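Local coordinates for CSE1 (Thermus thermophilus, PDB 4AN8), which is the large subunit of the type I-E CRISPR Cascade ribonucleoprotein and probably takes part in recognising foreign DNA during adaptive immunity, at residues F103-E108 and L254-D259. Residues are numbered along the deposited sequence; the frame is centred on the assembly and turned at random.
Sequences FLFHPE and LLDEGD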
ATOM      1  N   PHE A 103      20.430  -0.860  16.790  1.00 20.36           N
ATOM      2  CA  PHE A 103      20.067  -1.758  17.882  1.00 20.36           C
ATOM      3  C   PHE A 103      18.623  -1.509  18.302  1.00 20.36           C
ATOM      4  O   PHE A 103      18.193  -0.363  18.496  1.00 20.36           O
ATOM      5  CB  PHE A 103      21.002  -1.611  19.095  1.00 24.15           C
ATOM      6  CG  PHE A 103      22.393  -2.164  18.882  1.00 24.15           C
ATOM      7  CD1 PHE A 103      22.666  -3.495  19.114  1.00 24.15           C
ATOM      8  CD2 PHE A 103      23.437  -1.334  18.485  1.00 24.15           C
ATOM      9  CE1 PHE A 103      23.951  -4.010  18.937  1.00 24.15           C
ATOM     10  CE2 PHE A 103      24.732  -1.849  18.305  1.00 24.15           C
ATOM     11  CZ  PHE A 103      24.977  -3.184  18.539  1.00 24.15           C
ATOM     12  N   LEU A 104      17.881  -2.606  18.444  1.00 27.34           N
ATOM     13  CA  LEU A 104      16.498  -2.542  18.886  1.00 27.34           C
ATOM     14  C   LEU A 104      16.411  -2.077  20.346  1.00 27.34           C
ATOM     15  O   LEU A 104      15.466  -1.393  20.724  1.00 27.34           O
ATOM     16  CB  LEU A 104      15.838  -3.917  18.732  1.00 18.67           C
ATOM     17  CG  LEU A 104      14.320  -3.945  18.885  1.00 18.67           C
ATOM     18  CD1 LEU A 104      13.644  -2.964  17.868  1.00 18.67           C
ATOM     19  CD2 LEU A 104      13.765  -5.371  18.792  1.00 18.67           C
ATOM     20  N   PHE A 105      17.380  -2.488  21.162  1.00 23.39           N
ATOM     21  CA  PHE A 105      17.505  -2.024  22.559  1.00 23.39           C
ATOM     22  C   PHE A 105      18.878  -1.376  22.745  1.00 23.39           C
ATOM     23  O   PHE A 105      19.911  -1.933  22.340  1.00 23.39           O
ATOM     24  CB  PHE A 105      17.331  -3.174  23.560  1.00 19.94           C
ATOM     25  CG  PHE A 105      16.083  -3.972  23.346  1.00 19.94           C
ATOM     26  CD1 PHE A 105      14.886  -3.578  23.919  1.00 19.94           C
ATOM     27  CD2 PHE A 105      16.108  -5.112  22.549  1.00 19.94           C
ATOM     28  CE1 PHE A 105      13.715  -4.312  23.707  1.00 19.94           C
ATOM     29  CE2 PHE A 105      14.940  -5.878  22.327  1.00 19.94           C
ATOM     30  CZ  PHE A 105      13.743  -5.475  22.891  1.00 19.94           C
ATOM     31  N   HIS A 106      18.879  -0.187  23.336  1.00 28.90           N
ATOM     32  CA  HIS A 106      20.076   0.630  23.405  1.00 28.90           C
ATOM     33  C   HIS A 106      19.870   1.687  24.470  1.00 28.90           C
ATOM     34  O   HIS A 106      18.797   2.280  24.553  1.00 28.90           O
ATOM     35  CB  HIS A 106      20.322   1.287  22.054  1.00 30.84           C
ATOM     36  CG  HIS A 106      21.707   1.809  21.883  1.00 30.84           C
ATOM     37  ND1 HIS A 106      22.104   3.039  22.365  1.00 30.84           N
ATOM     38  CD2 HIS A 106      22.800   1.263  21.295  1.00 30.84           C
ATOM     39  CE1 HIS A 106      23.380   3.234  22.071  1.00 30.84           C
ATOM     40  NE2 HIS A 106      23.825   2.170  21.423  1.00 30.84           N
ATOM     41  N   PRO A 107      20.896   1.940  25.291  1.00 31.71           N
ATOM     42  CA  PRO A 107      20.683   2.908  26.380  1.00 31.71           C
ATOM     43  C   PRO A 107      20.520   4.349  25.890  1.00 31.71           C
ATOM     44  O   PRO A 107      19.920   5.135  26.608  1.00 31.71           O
ATOM     45  CB  PRO A 107      21.951   2.767  27.230  1.00 41.39           C
ATOM     46  CG  PRO A 107      22.987   2.276  26.280  1.00 41.39           C
ATOM     47  CD  PRO A 107      22.267   1.400  25.277  1.00 41.39           C
ATOM     48  N   GLU A 108      21.011   4.669  24.690  1.00 33.71           N
ATOM     49  CA  GLU A 108      21.036   6.041  24.190  1.00 33.71           C
ATOM     50  C   GLU A 108      20.223   6.277  22.916  1.00 33.71           C
ATOM     51  O   GLU A 108      19.621   7.348  22.743  1.00 33.71           O
ATOM     52  CB  GLU A 108      22.480   6.489  23.937  1.00100.06           C
ATOM     53  CG  GLU A 108      23.305   6.703  25.193  1.00100.06           C
ATOM     54  CD  GLU A 108      22.809   7.874  26.019  1.00100.06           C
ATOM     55  OE1 GLU A 108      22.584   8.960  25.440  1.00100.06           O
ATOM     56  OE2 GLU A 108      22.636   7.707  27.247  1.00100.06           O
ATOM     57  N   LEU A 254      10.266  -0.112  23.417  1.00 21.62           N
ATOM     58  CA  LEU A 254      10.050  -1.521  23.730  1.00 20.71           C
ATOM     59  C   LEU A 254      10.819  -1.878  24.992  1.00 21.79           C
ATOM     60  O   LEU A 254      11.965  -1.484  25.155  1.00 21.97           O
ATOM     61  CB  LEU A 254      10.533  -2.395  22.586  1.00 18.53           C
ATOM     62  CG  LEU A 254       9.945  -2.020  21.240  1.00 18.53           C
ATOM     63  CD1 LEU A 254      10.621  -2.843  20.152  1.00 18.53           C
ATOM     64  CD2 LEU A 254       8.407  -2.189  21.214  1.00 18.53           C
ATOM     65  N   LEU A 255      10.175  -2.625  25.878  1.00 25.59           N
ATOM     66  CA  LEU A 255      10.810  -3.077  27.106  1.00 26.46           C
ATOM     67  C   LEU A 255      11.267  -4.552  26.970  1.00 25.83           C
ATOM     68  O   LEU A 255      10.475  -5.436  26.638  1.00 27.12           O
ATOM     69  CB  LEU A 255       9.838  -2.904  28.289  1.00 23.93           C
ATOM     70  CG  LEU A 255       9.213  -1.503  28.458  1.00 23.93           C
ATOM     71  CD1 LEU A 255       8.365  -1.393  29.755  1.00 23.93           C
ATOM     72  CD2 LEU A 255      10.292  -0.423  28.418  1.00 23.93           C
ATOM     73  N   ASP A 256      12.543  -4.803  27.240  1.00 34.46           N
ATOM     74  CA  ASP A 256      13.123  -6.125  27.076  1.00 34.20           C
ATOM     75  C   ASP A 256      12.817  -7.007  28.294  1.00 34.29           C
ATOM     76  O   ASP A 256      13.265  -6.719  29.411  1.00 35.80           O
ATOM     77  CB  ASP A 256      14.636  -5.971  26.861  1.00 25.70           C
ATOM     78  CG  ASP A 256      15.359  -7.303  26.658  1.00 25.70           C
ATOM     79  OD1 ASP A 256      14.693  -8.366  26.562  1.00 25.70           O
ATOM     80  OD2 ASP A 256      16.616  -7.265  26.577  1.00 25.70           O
ATOM     81  N   GLU A 257      12.046  -8.071  28.070  1.00 36.56           N
ATOM     82  CA  GLU A 257      11.739  -9.065  29.108  1.00 36.56           C
ATOM     83  C   GLU A 257      12.918  -9.986  29.402  1.00 36.56           C
ATOM     84  O   GLU A 257      12.872 -10.762  30.338  1.00 36.56           O
ATOM     85  CB  GLU A 257      10.567  -9.946  28.682  1.00 39.36           C
ATOM     86  CG  GLU A 257       9.277  -9.214  28.452  1.00 39.36           C
ATOM     87  CD  GLU A 257       8.694  -8.645  29.731  1.00 39.36           C
ATOM     88  OE1 GLU A 257       8.067  -9.424  30.475  1.00 39.36           O
ATOM     89  OE2 GLU A 257       8.851  -7.424  29.987  1.00 39.36           O
ATOM     90  N   GLY A 258      13.967  -9.911  28.595  1.00 31.93           N
ATOM     91  CA  GLY A 258      15.108 -10.794  28.756  1.00 31.93           C
ATOM     92  C   GLY A 258      15.382 -11.561  27.474  1.00 31.93           C
ATOM     93  O   GLY A 258      16.534 -11.658  27.026  1.00 31.93           O
ATOM     94  N   ASP A 259      14.319 -12.095  26.873  1.00 30.03           N
ATOM     95  CA  ASP A 259      14.434 -12.755  25.575  1.00 30.03           C
ATOM     96  C   ASP A 259      13.222 -12.469  24.680  1.00 30.03           C
ATOM     97  O   ASP A 259      12.924 -13.235  23.773  1.00 30.03           O
ATOM     98  CB  ASP A 259      14.578 -14.256  25.759  1.00 48.93           C
ATOM     99  CG  ASP A 259      13.372 -14.860  26.404  1.00 48.93           C
ATOM    100  OD1 ASP A 259      12.352 -14.155  26.509  1.00 48.93           O
ATOM    101  OD2 ASP A 259      13.434 -16.035  26.806  1.00 48.93           O
TER
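Asp256 OD1 is gripped by Gly258 N and by the hydroxyl of Tyr154, whose ring also meets Phe105, while Asp256 CB lies over the Phe105 ring. OD1 accepts the backbone N of Gly258 at 2.7 Å, which makes an Asx turn. The N-H approaches from above the carboxylate plane, 55° out of it. Lys10 forms a salt bridge with OD2, which would probably keep the carboxylate ionised, and it also faces both Leu104 and Phe105, which form a classic beta bulge. Together these partners fix the carboxylate.

The contact packs the bulged corner at Leu104 and Phe105 against strand 250-256, which pairs antiparallel with strand 261-273. Phe105 has the largest share of the buried surface. Its CG lies anti to the carbonyl carbon, and the ring reaches toward the strand. Asp256 CB makes a CH-pi contact over one face, 4.0 Å from the ring centroid. Leu104 CG covers part of the opposite face, so the ring is held between a residue of each segment. The ring and carboxylate planes are 28° apart.

At the ring edge, Leu254 O lies near the plane, 3.6 Å from Phe105 CE1. Leu254 CB touches the same carbon at 3.9 Å. Gln113 bridges the two segments through its side-chain amide: NE2 bonds Leu104 O, and OE1 bonds Leu254 N.

The leucines complete the buried apolar side. Leu104 has CG anti to the backbone N (chi1 -168°), which brings CG and the CD1 methyl up to Leu254 CD1. There the methyls Leu104 CD1 and Leu254 CD1 meet at 3.8 Å.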